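Local coordinates for protein epsin-2 (Saccharomyces cerevisiae, PDB 6ENR) that binds membranes rich in phosphatidylinositol 4,5-bisphosphate or 3,5-bisphosphate and is required for endocytosis and actin localization, its ENTH domain being the part described here, at residues A[94-99]-A[134-139]; A[57-62]-A[74-79]. One frame throughout, in Å; residues are numbered along the deposited sequence.

Contact 1. Residues A[94-99]-A[134-139]; sequences WCRENF and NDEERL
Arg96 and Glu136 meet as two flat groups laid one over the other. The carboxylate of Glu136 lies over one face of the Arg96 guanidinium, with the two planes 21° apart. Glu136 OE2 sits 3.8 Å above the guanidinium plane, over its centre. The salt bridge is therefore a long one, 3.9 Å from Arg96 NE to Glu136 OE2. No N-H points at the oxygen, so the attraction is one of charge alone. The aliphatic part of Glu136 joins the stack, its CG 3.4 Å from Arg96 NH2. Arg96 reaches this far because its chain is extended from CG to NE (chi3 -179°). Its NH2 also comes within 3.7 Å of Leu139 CD2, and it donates a hydrogen bond to the backbone oxygen of Leu133. The guanidinium is thus held by a directed bond to one partner and by stacking on another. With an alanine here, the Leu133 oxygen would probably lose this donor, Glu136 the opposite charge stacked against its carboxylate and Leu139 CD2 part of its cover. Beside this group, Phe99 meets the amide of Asn134. Phe99 CE2 lies 3.4 Å from Asn134 OD1, and ring and amide are inclined at 58°. Within 134-139, Asp135 is the N-cap of helix 136-144: its OD1 accepts from Arg138 N at 3.0 Å. The contact joins the end of helix 89-97 and the start of helix 99-105 to the turn between helices 120-134 and 136-144. It is surface packing between helix ends in the all-helical ENTH fold.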
ATOM      1  N   TRP A  94      11.324  -3.600  -0.287  1.00 18.99           N
ATOM      2  CA  TRP A  94      10.984  -2.315   0.326  1.00 19.86           C
ATOM      3  C   TRP A  94      10.185  -2.468   1.646  1.00 19.05           C
ATOM      4  O   TRP A  94      10.487  -1.788   2.654  1.00 21.60           O
ATOM      5  CB  TRP A  94      10.258  -1.362  -0.676  1.00 19.51           C
ATOM      6  CG  TRP A  94      10.020   0.042  -0.101  1.00 19.22           C
ATOM      7  CD1 TRP A  94      10.797   1.179  -0.301  1.00 20.24           C
ATOM      8  CD2 TRP A  94       8.960   0.436   0.765  1.00 22.38           C
ATOM      9  NE1 TRP A  94      10.293   2.227   0.441  1.00 22.45           N
ATOM     10  CE2 TRP A  94       9.133   1.819   1.052  1.00 23.05           C
ATOM     11  CE3 TRP A  94       7.804  -0.227   1.276  1.00 23.32           C
ATOM     12  CZ2 TRP A  94       8.259   2.521   1.891  1.00 25.27           C
ATOM     13  CZ3 TRP A  94       6.938   0.481   2.128  1.00 23.71           C
ATOM     14  CH2 TRP A  94       7.159   1.834   2.417  1.00 24.56           C
ATOM     15  N   CYS A  95       9.173  -3.328   1.640  1.00 19.04           N
ATOM     16  CA  CYS A  95       8.341  -3.526   2.869  1.00 21.30           C
ATOM     17  C   CYS A  95       9.181  -4.119   4.011  1.00 21.92           C
ATOM     18  O   CYS A  95       9.118  -3.683   5.223  1.00 20.87           O
ATOM     19  CB  CYS A  95       7.118  -4.416   2.605  1.00 20.39           C
ATOM     20  SG  CYS A  95       5.892  -3.784   1.474  1.00 19.23           S
ATOM     21  N   ARG A  96      10.009  -5.084   3.634  1.00 20.67           N
ATOM     22  CA  ARG A  96      11.000  -5.639   4.606  1.00 23.17           C
ATOM     23  C   ARG A  96      11.996  -4.596   5.189  1.00 25.18           C
ATOM     24  O   ARG A  96      12.179  -4.510   6.388  1.00 24.81           O
ATOM     25  CB  ARG A  96      11.650  -6.896   4.003  1.00 23.69           C
ATOM     26  CG  ARG A  96      10.666  -8.040   3.961  1.00 26.12           C
ATOM     27  CD  ARG A  96      11.250  -9.447   4.023  1.00 33.08           C
ATOM     28  NE  ARG A  96      10.067 -10.347   3.949  1.00 38.53           N
ATOM     29  CZ  ARG A  96       9.704 -11.066   2.876  1.00 41.47           C
ATOM     30  NH1 ARG A  96      10.468 -11.149   1.761  1.00 40.33           N
ATOM     31  NH2 ARG A  96       8.568 -11.761   2.917  1.00 44.20           N
ATOM     32  N   GLU A  97      12.497  -3.702   4.370  1.00 25.24           N
ATOM     33  CA  GLU A  97      13.360  -2.614   4.805  1.00 27.16           C
ATOM     34  C   GLU A  97      12.621  -1.595   5.659  1.00 26.13           C
ATOM     35  O   GLU A  97      13.164  -1.158   6.651  1.00 25.63           O
ATOM     36  CB  GLU A  97      14.013  -1.920   3.568  1.00 32.77           C
ATOM     37  CG  GLU A  97      15.045  -2.836   2.903  1.00 36.20           C
ATOM     38  CD  GLU A  97      15.214  -2.741   1.376  1.00 44.01           C
ATOM     39  OE1 GLU A  97      14.646  -1.852   0.675  1.00 44.54           O
ATOM     40  OE2 GLU A  97      15.975  -3.601   0.868  1.00 45.28           O
ATOM     41  N   ASN A  98      11.355  -1.313   5.345  1.00 21.87           N
ATOM     42  CA  ASN A  98      10.526  -0.357   6.096  1.00 26.51           C
ATOM     43  C   ASN A  98       9.378  -1.021   6.845  1.00 25.39           C
ATOM     44  O   ASN A  98       8.282  -0.457   6.970  1.00 26.18           O
ATOM     45  CB  ASN A  98      10.064   0.736   5.070  1.00 29.41           C
ATOM     46  CG  ASN A  98      11.257   1.314   4.323  1.00 30.47           C
ATOM     47  OD1 ASN A  98      11.607   0.875   3.191  1.00 33.11           O
ATOM     48  ND2 ASN A  98      11.975   2.220   4.998  1.00 30.31           N
ATOM     49  N   PHE A  99       9.689  -2.168   7.473  1.00 22.10           N
ATOM     50  CA  PHE A  99       8.699  -2.998   8.105  1.00 23.14           C
ATOM     51  C   PHE A  99       8.046  -2.284   9.285  1.00 23.93           C
ATOM     52  O   PHE A  99       6.884  -2.478   9.544  1.00 22.16           O
ATOM     53  CB  PHE A  99       9.321  -4.293   8.592  1.00 23.84           C
ATOM     54  CG  PHE A  99       8.510  -5.540   8.376  1.00 25.37           C
ATOM     55  CD1 PHE A  99       7.148  -5.530   8.161  1.00 24.47           C
ATOM     56  CD2 PHE A  99       9.149  -6.796   8.509  1.00 26.57           C
ATOM     57  CE1 PHE A  99       6.447  -6.725   7.975  1.00 23.68           C
ATOM     58  CE2 PHE A  99       8.446  -7.975   8.310  1.00 29.56           C
ATOM     59  CZ  PHE A  99       7.079  -7.934   8.090  1.00 26.05           C
ATOM     60  N   ASN A 134       5.737 -11.961   6.765  1.00 22.06           N
ATOM     61  CA  ASN A 134       6.426 -12.882   7.642  1.00 26.53           C
ATOM     62  C   ASN A 134       6.323 -14.355   7.192  1.00 28.14           C
ATOM     63  O   ASN A 134       7.150 -15.143   7.587  1.00 29.24           O
ATOM     64  CB  ASN A 134       5.922 -12.749   9.095  1.00 25.10           C
ATOM     65  CG  ASN A 134       6.496 -11.546   9.837  1.00 25.94           C
ATOM     66  OD1 ASN A 134       7.540 -11.067   9.524  1.00 29.10           O
ATOM     67  ND2 ASN A 134       5.808 -11.099  10.842  1.00 27.90           N
ATOM     68  N   ASP A 135       5.300 -14.697   6.406  1.00 26.65           N
ATOM     69  CA  ASP A 135       5.111 -16.061   5.873  1.00 26.20           C
ATOM     70  C   ASP A 135       5.656 -16.073   4.458  1.00 24.61           C
ATOM     71  O   ASP A 135       4.932 -16.056   3.422  1.00 26.94           O
ATOM     72  CB  ASP A 135       3.621 -16.460   5.952  1.00 28.67           C
ATOM     73  CG  ASP A 135       3.338 -17.879   5.449  1.00 32.94           C
ATOM     74  OD1 ASP A 135       4.212 -18.546   4.889  1.00 32.76           O
ATOM     75  OD2 ASP A 135       2.180 -18.317   5.560  1.00 38.54           O
ATOM     76  N   GLU A 136       6.963 -16.066   4.405  1.00 25.38           N
ATOM     77  CA  GLU A 136       7.649 -16.058   3.117  1.00 28.27           C
ATOM     78  C   GLU A 136       7.220 -17.192   2.101  1.00 27.66           C
ATOM     79  O   GLU A 136       7.168 -16.920   0.908  1.00 29.51           O
ATOM     80  CB  GLU A 136       9.144 -16.073   3.317  1.00 29.39           C
ATOM     81  CG  GLU A 136       9.711 -14.785   3.892  1.00 32.86           C
ATOM     82  CD  GLU A 136      11.209 -14.587   3.637  1.00 33.67           C
ATOM     83  OE1 GLU A 136      11.800 -15.161   2.694  1.00 43.40           O
ATOM     84  OE2 GLU A 136      11.807 -13.829   4.379  1.00 33.44           O
ATOM     85  N   GLU A 137       6.931 -18.418   2.570  1.00 30.05           N
ATOM     86  CA  GLU A 137       6.442 -19.499   1.691  1.00 30.55           C
ATOM     87  C   GLU A 137       5.089 -19.184   1.084  1.00 31.14           C
ATOM     88  O   GLU A 137       4.871 -19.460  -0.091  1.00 28.08           O
ATOM     89  CB  GLU A 137       6.366 -20.913   2.329  1.00 37.08           C
ATOM     90  CG  GLU A 137       5.805 -22.029   1.396  1.00 41.92           C
ATOM     91  CD  GLU A 137       6.583 -22.213   0.056  1.00 50.26           C
ATOM     92  OE1 GLU A 137       7.734 -22.739   0.088  1.00 58.28           O
ATOM     93  OE2 GLU A 137       6.071 -21.845  -1.046  1.00 51.20           O
ATOM     94  N   ARG A 138       4.170 -18.627   1.855  1.00 26.31           N
ATOM     95  CA  ARG A 138       2.848 -18.266   1.310  0.50 27.69           C
ATOM     96  C   ARG A 138       2.954 -17.125   0.292  1.00 24.77           C
ATOM     97  O   ARG A 138       2.261 -17.132  -0.758  1.00 23.93           O
ATOM     98  CB  ARG A 138       1.933 -17.864   2.447  0.50 29.20           C
ATOM     99  CG  ARG A 138       0.616 -17.217   2.082  0.50 30.36           C
ATOM    100  CD  ARG A 138      -0.289 -17.156   3.302  0.50 32.48           C
ATOM    101  NE  ARG A 138      -0.074 -16.001   4.191  0.50 35.87           N
ATOM    102  CZ  ARG A 138       0.083 -16.088   5.518  0.50 34.74           C
ATOM    103  NH1 ARG A 138       0.065 -17.266   6.126  0.50 38.22           N
ATOM    104  NH2 ARG A 138       0.252 -15.007   6.241  0.50 30.57           N
ATOM    105  N   LEU A 139       3.804 -16.158   0.622  1.00 23.63           N
ATOM    106  CA  LEU A 139       4.025 -15.004  -0.275  1.00 22.19           C
ATOM    107  C   LEU A 139       4.609 -15.502  -1.592  1.00 22.51           C
ATOM    108  O   LEU A 139       4.271 -14.978  -2.675  1.00 24.46           O
ATOM    109  CB  LEU A 139       4.974 -13.993   0.355  1.00 20.76           C
ATOM    110  CG  LEU A 139       5.238 -12.742  -0.520  1.00 22.15           C
ATOM    111  CD1 LEU A 139       3.998 -12.171  -1.155  1.00 22.45           C
ATOM    112  CD2 LEU A 139       5.913 -11.648   0.318  1.00 23.26           C
TER

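Contact 2. Residues A[57-62]-A[74-79]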
ATOM      1  N   ASP A  57       8.200   6.295  -3.165  1.00 18.24           N
ATOM      2  CA  ASP A  57       8.357   7.605  -2.521  1.00 20.53           C
ATOM      3  C   ASP A  57       7.009   8.127  -2.022  1.00 21.83           C
ATOM      4  O   ASP A  57       6.879   8.612  -0.844  1.00 19.79           O
ATOM      5  CB  ASP A  57       8.984   8.606  -3.454  1.00 22.42           C
ATOM      6  CG  ASP A  57       9.489   9.861  -2.739  1.00 25.63           C
ATOM      7  OD1 ASP A  57      10.261   9.778  -1.757  1.00 30.36           O
ATOM      8  OD2 ASP A  57       9.147  10.905  -3.209  1.00 28.45           O
ATOM      9  N   MET A  58       6.021   8.084  -2.902  1.00 17.63           N
ATOM     10  CA  MET A  58       4.695   8.536  -2.560  1.00 21.06           C
ATOM     11  C   MET A  58       4.021   7.652  -1.552  1.00 19.53           C
ATOM     12  O   MET A  58       3.299   8.146  -0.635  1.00 19.59           O
ATOM     13  CB  MET A  58       3.790   8.621  -3.800  1.00 24.02           C
ATOM     14  CG  MET A  58       2.374   9.137  -3.506  1.00 28.83           C
ATOM     15  SD  MET A  58       2.317  10.702  -2.588  1.00 42.05           S
ATOM     16  CE  MET A  58       3.159  11.689  -3.837  1.00 40.87           C
ATOM     17  N   LEU A  59       4.177   6.346  -1.721  1.00 16.06           N
ATOM     18  CA  LEU A  59       3.605   5.436  -0.734  1.00 16.29           C
ATOM     19  C   LEU A  59       4.225   5.597   0.658  1.00 16.62           C
ATOM     20  O   LEU A  59       3.527   5.560   1.684  1.00 18.03           O
ATOM     21  CB  LEU A  59       3.663   4.012  -1.204  1.00 15.77           C
ATOM     22  CG  LEU A  59       2.907   3.623  -2.455  1.00 15.49           C
ATOM     23  CD1 LEU A  59       3.175   2.180  -2.850  1.00 15.89           C
ATOM     24  CD2 LEU A  59       1.408   3.844  -2.223  1.00 16.17           C
ATOM     25  N   ASP A  60       5.530   5.827   0.704  1.00 18.57           N
ATOM     26  CA  ASP A  60       6.180   6.081   2.000  1.00 18.35           C
ATOM     27  C   ASP A  60       5.568   7.290   2.664  1.00 18.27           C
ATOM     28  O   ASP A  60       5.259   7.239   3.859  1.00 17.68           O
ATOM     29  CB  ASP A  60       7.676   6.284   1.727  1.00 21.24           C
ATOM     30  CG  ASP A  60       8.564   6.216   2.973  1.00 26.13           C
ATOM     31  OD1 ASP A  60       8.133   5.767   4.050  1.00 26.53           O
ATOM     32  OD2 ASP A  60       9.746   6.675   2.801  1.00 26.61           O
ATOM     33  N   LYS A  61       5.405   8.404   1.925  1.00 19.59           N
ATOM     34  CA  LYS A  61       4.789   9.627   2.469  1.00 19.69           C
ATOM     35  C   LYS A  61       3.377   9.442   3.001  1.00 19.52           C
ATOM     36  O   LYS A  61       3.051   9.847   4.139  1.00 19.99           O
ATOM     37  CB  LYS A  61       4.805  10.783   1.435  1.00 23.71           C
ATOM     38  CG  LYS A  61       6.202  11.231   1.027  1.00 30.94           C
ATOM     39  CD  LYS A  61       6.158  12.068  -0.270  1.00 33.16           C
ATOM     40  CE  LYS A  61       7.329  13.009  -0.407  1.00 40.17           C
ATOM     41  NZ  LYS A  61       8.653  12.339  -0.346  1.00 40.09           N
ATOM     42  N   ARG A  62       2.566   8.747   2.225  1.00 17.30           N
ATOM     43  CA  ARG A  62       1.218   8.498   2.554  1.00 18.00           C
ATOM     44  C   ARG A  62       0.994   7.481   3.626  1.00 18.20           C
ATOM     45  O   ARG A  62       0.061   7.645   4.436  1.00 18.31           O
ATOM     46  CB  ARG A  62       0.423   8.232   1.247  1.00 18.71           C
ATOM     47  CG  ARG A  62       0.202   9.568   0.618  1.00 20.48           C
ATOM     48  CD  ARG A  62      -0.637   9.756  -0.591  1.00 23.30           C
ATOM     49  NE  ARG A  62      -0.599  11.173  -0.978  1.00 24.29           N
ATOM     50  CZ  ARG A  62      -1.254  11.702  -2.000  1.00 25.95           C
ATOM     51  NH1 ARG A  62      -2.041  10.958  -2.781  1.00 25.30           N
ATOM     52  NH2 ARG A  62      -1.125  12.998  -2.250  1.00 25.24           N
ATOM     53  N   ALA A  74      -4.984   4.141   4.293  1.00 14.57           N
ATOM     54  CA  ALA A  74      -5.797   3.005   3.886  1.00 15.94           C
ATOM     55  C   ALA A  74      -5.544   2.653   2.457  1.00 15.66           C
ATOM     56  O   ALA A  74      -5.293   1.517   2.108  1.00 16.05           O
ATOM     57  CB  ALA A  74      -7.231   3.333   4.103  1.00 15.92           C
ATOM     58  N   LYS A  75      -5.550   3.696   1.600  1.00 16.40           N
ATOM     59  CA  LYS A  75      -5.302   3.459   0.169  1.00 17.22           C
ATOM     60  C   LYS A  75      -3.892   3.066  -0.186  1.00 16.71           C
ATOM     61  O   LYS A  75      -3.685   2.161  -1.023  1.00 15.33           O
ATOM     62  CB  LYS A  75      -5.693   4.682  -0.651  1.00 18.50           C
ATOM     63  CG  LYS A  75      -7.154   5.015  -0.576  1.00 22.93           C
ATOM     64  CD  LYS A  75      -7.385   6.112  -1.632  1.00 26.02           C
ATOM     65  CE  LYS A  75      -8.791   6.529  -1.662  1.00 27.89           C
ATOM     66  NZ  LYS A  75      -8.942   7.286  -2.935  1.00 26.77           N
ATOM     67  N   SER A  76      -2.917   3.721   0.426  1.00 15.65           N
ATOM     68  CA  SER A  76      -1.528   3.291   0.304  1.00 14.90           C
ATOM     69  C   SER A  76      -1.323   1.806   0.707  1.00 16.88           C
ATOM     70  O   SER A  76      -0.595   1.040   0.023  1.00 16.18           O
ATOM     71  CB  SER A  76      -0.634   4.212   1.118  1.00 15.76           C
ATOM     72  OG  SER A  76      -0.580   5.479   0.506  1.00 20.08           O
ATOM     73  N   LEU A  77      -2.001   1.401   1.783  1.00 16.71           N
ATOM     74  CA  LEU A  77      -1.981   0.006   2.170  1.00 17.42           C
ATOM     75  C   LEU A  77      -2.570  -0.896   1.127  1.00 17.05           C
ATOM     76  O   LEU A  77      -2.018  -2.001   0.918  1.00 15.36           O
ATOM     77  CB  LEU A  77      -2.671  -0.277   3.507  1.00 20.20           C
ATOM     78  CG  LEU A  77      -1.864  -0.035   4.774  1.00 20.78           C
ATOM     79  CD1 LEU A  77      -2.743  -0.290   5.959  1.00 20.91           C
ATOM     80  CD2 LEU A  77      -0.663  -0.946   4.825  1.00 21.46           C
ATOM     81  N   THR A  78      -3.687  -0.487   0.508  1.00 17.07           N
ATOM     82  CA  THR A  78      -4.281  -1.307  -0.571  1.00 16.52           C
ATOM     83  C   THR A  78      -3.282  -1.486  -1.712  1.00 14.99           C
ATOM     84  O   THR A  78      -3.141  -2.614  -2.300  1.00 16.07           O
ATOM     85  CB  THR A  78      -5.580  -0.674  -1.102  1.00 20.00           C
ATOM     86  OG1 THR A  78      -6.500  -0.533   0.007  1.00 20.54           O
ATOM     87  CG2 THR A  78      -6.246  -1.585  -2.187  1.00 20.25           C
ATOM     88  N   VAL A  79      -2.648  -0.361  -2.099  1.00 13.37           N
ATOM     89  CA  VAL A  79      -1.601  -0.379  -3.167  1.00 13.60           C
ATOM     90  C   VAL A  79      -0.490  -1.293  -2.773  1.00 13.13           C
ATOM     91  O   VAL A  79      -0.022  -2.094  -3.565  1.00 13.06           O
ATOM     92  CB  VAL A  79      -1.107   1.073  -3.555  1.00 14.64           C
ATOM     93  CG1 VAL A  79       0.081   1.015  -4.469  1.00 15.25           C
ATOM     94  CG2 VAL A  79      -2.198   1.910  -4.134  1.00 14.28           C
TER
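This contact is the packing of an alpha-alpha hairpin within the all-helical ENTH domain. Helices 49-63 and 70-86 follow each other in the chain, and a short connection brings the second back across the first. The local axes come within 9.2 Å, with 139° between their directions. Leu59 and Ser76 mark the closest backbone approach, their CA atoms 5.7 Å apart. The small serine probably allows this close approach. Leu59 forks towards two residues. Its CD1 meets Val79 CG1 at 3.7 Å, while CD2 lies near both that methyl and Ser76 OG. The CG1 branch of Val79 is anti to its backbone N (chi1 171°) and makes these touches. Thr27, from a loop, packs on Leu59, Ser76 and Val79. The polar ends turn to other partners. Arg62 runs extended past Ser76, and its NH1 donates to Thr27 OG1. The sulfur of Met58 lies 3.3 Å above the guanidinium plane of Arg62, offset toward the rim. Ser76 OG is hydrogen-bonded to the backbone oxygen of His72, one turn earlier in its own helix. The same OG presses on the start of the arginine chain, 3.0 Å from Arg62 CB.

In the fold
Contact 2 is buried, its centre about 5 Å from the centre of the chain. Contact 1 is at the surface, its centre about 13 Å from that of the chain. The centres of the two contacts are about 16 Å apart, and they share no helix. They meet directly where Trp94 CZ2 packs 3.8 Å from Asp60 CB. Helix 89-97 follows helix 70-86 in the chain, and contact 1 ties its end to the start of the last helix. The chemistry follows the place. In contact 2 aliphatic branches and a small serine join two helix flanks. In contact 1 charged and amide groups dominate, gathered at helix ends and turns. Each contact has an arginine whose guanidinium finds its hydrogen-bond partner outside the paired segments.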